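Local coordinates for periplasmic oligopeptide-binding protein (Burkholderia pseudomallei, PDB 3ZS6) that probably captures oligopeptides in the periplasm and passes them to an ABC transporter for uptake, at residues 260-265 with 401-406; 284-289 with 468-473. All blocks are in the same frame, centred on the assembly; numbering follows the deposited sequence.

Interaction 1 of 2, residues 260-265 with 401-406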
# COMPACT_ATOMS: atom_id res chain seq x y z
N ALA A 260 -0.90 -8.69 -0.42
CA ALA A 260 -1.85 -7.61 -0.20
C ALA A 260 -3.17 -8.19 0.30
O ALA A 260 -3.58 -9.26 -0.14
CB ALA A 260 -2.05 -6.81 -1.51
N THR A 261 -3.82 -7.48 1.22
CA THR A 261 -5.03 -7.98 1.87
C THR A 261 -6.20 -7.02 1.70
O THR A 261 -6.07 -5.81 1.94
CB THR A 261 -4.77 -8.21 3.38
OG1 THR A 261 -3.66 -9.10 3.56
CG2 THR A 261 -6.01 -8.81 4.08
N TYR A 262 -7.34 -7.56 1.29
CA TYR A 262 -8.57 -6.81 1.13
C TYR A 262 -9.37 -7.00 2.41
O TYR A 262 -9.58 -8.12 2.88
CB TYR A 262 -9.34 -7.38 -0.07
CG TYR A 262 -10.56 -6.61 -0.56
CD1 TYR A 262 -11.71 -6.52 0.22
CD2 TYR A 262 -10.58 -6.04 -1.82
CE1 TYR A 262 -12.84 -5.84 -0.25
CE2 TYR A 262 -11.70 -5.36 -2.29
CZ TYR A 262 -12.83 -5.27 -1.50
OH TYR A 262 -13.95 -4.60 -1.97
N TYR A 263 -9.80 -5.89 3.01
CA TYR A 263 -10.47 -5.97 4.30
C TYR A 263 -11.38 -4.78 4.57
O TYR A 263 -11.26 -3.72 3.93
CB TYR A 263 -9.44 -6.10 5.43
CG TYR A 263 -8.65 -4.83 5.72
CD1 TYR A 263 -9.10 -3.90 6.65
CD2 TYR A 263 -7.44 -4.58 5.07
CE1 TYR A 263 -8.37 -2.74 6.93
CE2 TYR A 263 -6.69 -3.42 5.34
CZ TYR A 263 -7.17 -2.51 6.27
OH TYR A 263 -6.45 -1.37 6.55
N TYR A 264 -12.30 -4.97 5.51
CA TYR A 264 -13.19 -3.89 5.90
C TYR A 264 -12.70 -3.22 7.18
O TYR A 264 -12.50 -3.86 8.22
CB TYR A 264 -14.63 -4.38 6.07
CG TYR A 264 -15.42 -4.47 4.77
CD1 TYR A 264 -14.94 -3.90 3.60
CD2 TYR A 264 -16.64 -5.12 4.72
CE1 TYR A 264 -15.67 -3.99 2.41
CE2 TYR A 264 -17.37 -5.20 3.55
CZ TYR A 264 -16.88 -4.64 2.39
OH TYR A 264 -17.63 -4.73 1.22
N TYR A 265 -12.49 -1.93 7.06
CA TYR A 265 -12.18 -1.07 8.18
C TYR A 265 -13.40 -1.04 9.09
O TYR A 265 -14.53 -1.06 8.61
CB TYR A 265 -11.90 0.31 7.60
CG TYR A 265 -12.00 1.54 8.46
CD1 TYR A 265 -13.23 2.00 8.93
CD2 TYR A 265 -10.87 2.32 8.70
CE1 TYR A 265 -13.32 3.17 9.67
CE2 TYR A 265 -10.95 3.48 9.44
CZ TYR A 265 -12.17 3.90 9.92
OH TYR A 265 -12.24 5.06 10.64
N ILE A 401 -18.08 1.45 8.74
CA ILE A 401 -17.51 0.29 8.08
C ILE A 401 -17.09 0.78 6.71
O ILE A 401 -17.86 1.47 6.05
CB ILE A 401 -18.55 -0.84 7.92
CG1 ILE A 401 -19.19 -1.18 9.27
CG2 ILE A 401 -17.90 -2.06 7.28
CD1 ILE A 401 -20.21 -2.32 9.21
N ALA A 402 -15.87 0.46 6.30
CA ALA A 402 -15.35 1.01 5.05
C ALA A 402 -14.49 0.01 4.28
O ALA A 402 -13.77 -0.79 4.88
CB ALA A 402 -14.57 2.29 5.32
N ARG A 403 -14.61 0.04 2.96
CA ARG A 403 -13.74 -0.76 2.10
C ARG A 403 -12.29 -0.30 2.33
O ARG A 403 -11.99 0.90 2.33
CB ARG A 403 -14.15 -0.57 0.63
CG ARG A 403 -13.76 -1.74 -0.29
CD ARG A 403 -12.24 -1.86 -0.42
NE ARG A 403 -11.67 -0.70 -1.09
CZ ARG A 403 -10.37 -0.51 -1.30
NH1 ARG A 403 -9.48 -1.40 -0.89
NH2 ARG A 403 -9.96 0.59 -1.94
N ASP A 404 -11.40 -1.26 2.56
CA ASP A 404 -9.98 -0.94 2.76
C ASP A 404 -9.13 -2.06 2.14
O ASP A 404 -9.67 -3.01 1.58
CB ASP A 404 -9.66 -0.77 4.24
CG ASP A 404 -8.52 0.23 4.50
OD1 ASP A 404 -7.56 0.28 3.69
OD2 ASP A 404 -8.58 0.95 5.51
N GLY A 405 -7.82 -1.93 2.27
CA GLY A 405 -6.90 -2.89 1.66
C GLY A 405 -5.48 -2.37 1.78
O GLY A 405 -5.24 -1.17 1.65
N TRP A 406 -4.53 -3.27 2.03
CA TRP A 406 -3.14 -2.87 2.23
C TRP A 406 -2.22 -3.73 1.38
O TRP A 406 -2.32 -4.96 1.38
CB TRP A 406 -2.78 -3.03 3.71
CG TRP A 406 -1.41 -2.57 4.11
CD1 TRP A 406 -0.31 -3.35 4.34
CD2 TRP A 406 -1.00 -1.22 4.35
NE1 TRP A 406 0.76 -2.57 4.70
CE2 TRP A 406 0.37 -1.26 4.72
CE3 TRP A 406 -1.64 0.02 4.28
CZ2 TRP A 406 1.10 -0.11 5.02
CZ3 TRP A 406 -0.92 1.17 4.59
CH2 TRP A 406 0.44 1.10 4.95
O HOH W 1 -5.20 0.16 4.85
O HOH W 2 -7.40 0.18 8.27
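Tyr263 and Asp404 face each other as an antiparallel hydrogen-bonded pair, and their side chains lie next to each other pointing the same way. With CG set between the backbone N and the carbonyl carbon (chi1 72°), the Tyr263 ring leans over the neighbouring strand, where Asp404 CB sits over one ring face, 3.8 Å from its centroid, a CH-pi contact. Ring and carboxylate planes are only 17° apart. This is the tight part: Tyr263 CE2 comes within 3.6 Å of Gly405 N, and that same N-H is held by Asp404 OD1 at 2.6 Å, through the anti lone pair. Beyond the phenol the packing gives way to water. One water bridges Tyr263 OH and Asp404 OD1, at 2.6 Å from each, and a second, at the ring edge, joins the hydroxyl to Asp404 OD2. On the other face of the sheet Arg403 bends at chi2 and chi3 and lays its CG 3.3 Å from Tyr262 OH, which is hydrogen-bonded to His361. Six backbone hydrogen bonds, from Thr261 with Trp406 to Tyr265 with Ala402, tie the strands together. Residues 403-406 of the second strand line the peptide site: Arg403 NH1 makes a salt bridge to the backbone of the bound peptide, Gly405 hydrogen-bonds to it and Trp406 packs on it. Strand 470-480 runs along the other edge of 260-266, strand 350-356 pairs with 401-407, and helix 359-376 covers the face carrying Tyr262 and Tyr264.

Interaction 2 of 2, residues 284-289 with 468-473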
# COMPACT_ATOMS: atom_id res chain seq x y z
N MET A 284 -17.55 -13.24 11.44
CA MET A 284 -17.69 -14.69 11.35
C MET A 284 -18.86 -15.13 10.49
O MET A 284 -18.93 -16.27 10.06
CB MET A 284 -17.79 -15.32 12.75
CG MET A 284 -19.09 -15.04 13.48
SD MET A 284 -19.04 -15.64 15.19
CE MET A 284 -18.48 -17.32 14.95
N VAL A 285 -19.79 -14.22 10.21
CA VAL A 285 -20.95 -14.57 9.39
C VAL A 285 -20.71 -14.49 7.87
O VAL A 285 -21.39 -15.17 7.10
CB VAL A 285 -22.17 -13.72 9.81
CG1 VAL A 285 -23.15 -13.60 8.68
CG2 VAL A 285 -22.82 -14.31 11.07
N LEU A 286 -19.73 -13.69 7.44
CA LEU A 286 -19.44 -13.54 6.02
C LEU A 286 -18.83 -14.81 5.41
O LEU A 286 -17.83 -15.32 5.90
CB LEU A 286 -18.50 -12.35 5.77
CG LEU A 286 -18.89 -10.97 6.29
CD1 LEU A 286 -17.69 -10.02 6.17
CD2 LEU A 286 -20.11 -10.40 5.56
N ASP A 287 -19.42 -15.29 4.32
CA ASP A 287 -18.94 -16.48 3.64
C ASP A 287 -17.91 -16.10 2.57
O ASP A 287 -18.27 -15.74 1.45
CB ASP A 287 -20.12 -17.21 3.00
CG ASP A 287 -19.79 -18.64 2.60
OD1 ASP A 287 -18.62 -18.91 2.25
OD2 ASP A 287 -20.71 -19.49 2.64
N ARG A 288 -16.63 -16.19 2.93
CA ARG A 288 -15.54 -15.75 2.05
C ARG A 288 -15.29 -16.75 0.92
O ARG A 288 -14.66 -16.42 -0.09
CB ARG A 288 -14.26 -15.54 2.86
CG ARG A 288 -14.38 -14.48 3.97
CD ARG A 288 -13.29 -14.69 5.03
NE ARG A 288 -13.37 -13.69 6.09
CZ ARG A 288 -14.35 -13.64 6.99
NH1 ARG A 288 -15.35 -14.52 6.95
NH2 ARG A 288 -14.34 -12.69 7.93
N GLU A 289 -15.80 -17.97 1.09
CA GLU A 289 -15.67 -18.99 0.07
C GLU A 289 -16.56 -18.63 -1.11
O GLU A 289 -16.11 -18.63 -2.26
CB GLU A 289 -16.03 -20.37 0.64
CG GLU A 289 -15.11 -21.48 0.17
CD GLU A 289 -15.08 -21.63 -1.34
OE1 GLU A 289 -16.14 -21.43 -1.97
OE2 GLU A 289 -14.01 -21.94 -1.89
N PRO A 468 -10.07 -6.29 15.12
CA PRO A 468 -10.02 -4.84 14.94
C PRO A 468 -10.50 -4.40 13.56
O PRO A 468 -10.95 -3.26 13.41
CB PRO A 468 -8.54 -4.51 15.14
CG PRO A 468 -7.81 -5.81 14.87
CD PRO A 468 -8.74 -6.87 15.39
N MET A 469 -10.39 -5.28 12.57
CA MET A 469 -10.97 -5.06 11.25
C MET A 469 -11.46 -6.40 10.71
O MET A 469 -11.36 -7.42 11.40
CB MET A 469 -9.96 -4.43 10.28
CG MET A 469 -8.64 -5.19 10.15
SD MET A 469 -7.34 -4.60 11.27
CE MET A 469 -6.81 -3.09 10.41
N VAL A 470 -11.98 -6.42 9.48
CA VAL A 470 -12.52 -7.66 8.92
C VAL A 470 -11.84 -8.05 7.62
O VAL A 470 -12.26 -7.63 6.53
CB VAL A 470 -14.04 -7.54 8.65
CG1 VAL A 470 -14.59 -8.86 8.13
CG2 VAL A 470 -14.78 -7.09 9.92
N PRO A 471 -10.79 -8.88 7.72
CA PRO A 471 -10.12 -9.39 6.52
C PRO A 471 -11.06 -10.23 5.69
O PRO A 471 -11.84 -11.00 6.25
CB PRO A 471 -9.00 -10.27 7.10
CG PRO A 471 -8.72 -9.65 8.45
CD PRO A 471 -10.09 -9.26 8.96
N LEU A 472 -10.99 -10.09 4.36
CA LEU A 472 -11.87 -10.82 3.46
C LEU A 472 -11.12 -11.80 2.56
O LEU A 472 -11.46 -12.98 2.51
CB LEU A 472 -12.68 -9.84 2.59
CG LEU A 472 -13.68 -8.97 3.35
CD1 LEU A 472 -14.40 -8.00 2.41
CD2 LEU A 472 -14.69 -9.85 4.10
N PHE A 473 -10.12 -11.32 1.84
CA PHE A 473 -9.33 -12.19 0.98
C PHE A 473 -8.01 -11.58 0.58
O PHE A 473 -7.76 -10.38 0.77
CB PHE A 473 -10.13 -12.60 -0.27
CG PHE A 473 -10.67 -11.43 -1.04
CD1 PHE A 473 -9.85 -10.73 -1.92
CD2 PHE A 473 -11.99 -11.02 -0.89
CE1 PHE A 473 -10.34 -9.65 -2.64
CE2 PHE A 473 -12.49 -9.94 -1.61
CZ PHE A 473 -11.65 -9.24 -2.48
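The Arg288 guanidinium meets Pro471 O at its edge, near its own plane, while Val470 CG1 and Leu472 O approach it obliquely. NE gives the stronger bond across the contact, 3.1 Å to Pro471 O with an N-H...O angle of 155°; NH2 adds a weak one to the same oxygen at 3.5 Å. The chain runs extended from CG to NE, and its methylenes pass alongside the next carbonyl, with Arg288 CD 3.6 Å from Leu472 O. The same two nitrogens have further partners: NH2 hydrogen-bonds to Ala283 O, in the last turn of the preceding helix, and NE has a second, weak bond to Met303 O. These bonds to separate pieces of backbone should limit rotation of the group. The segment itself is the turn between helices 276-285 and 288-296, with Asp287 as N-cap of the second, its OD1 accepting a weak bond from Glu289 N. Opposite lies the start of strand 470-480, where Leu472 and Phe473 both face Tyr262 in a classic beta bulge. Beside the arginine, Leu286 supplies the apolar half of the contact. With CG anti to the carbonyl carbon (chi1 -55°), it rests CD1 against two strand side chains, 3.6 Å from Leu472 CD2 and 3.8 Å from Val470 CG1. The leucines cross at a slant; Leu286 and Val470 stand roughly at right angles. Val470 CG1 is shared, since it also lies 3.8 Å from Arg288 NH2. Behind Leu286, Glu371 and Trp372 of helix 359-376 close in.

Interactions 1 and 2 have their centres about 10 Å apart and meet on one mixed sheet, in which strand 260-266 lies between 401-407 and 470-480. Tyr262 O to Leu472 N and Tyr264 N to Val470 O, both 2.8 Å, are probable hydrogen bonds joining the two contacts directly. Along the chain the segments alternate: 260-265, 284-289, 401-406, 468-473, with helix 276-285 following strand 260-266. Interaction 1 sits nearer the centre of the chain and reaches the bound peptide; interaction 2, about 20 Å from that centre, anchors the helix turn to the sheet. Strand 260-266 thus stands between the peptide-contacting strand 401-407 and strand 470-480, which meets the turn between helices 276-285 and 288-296.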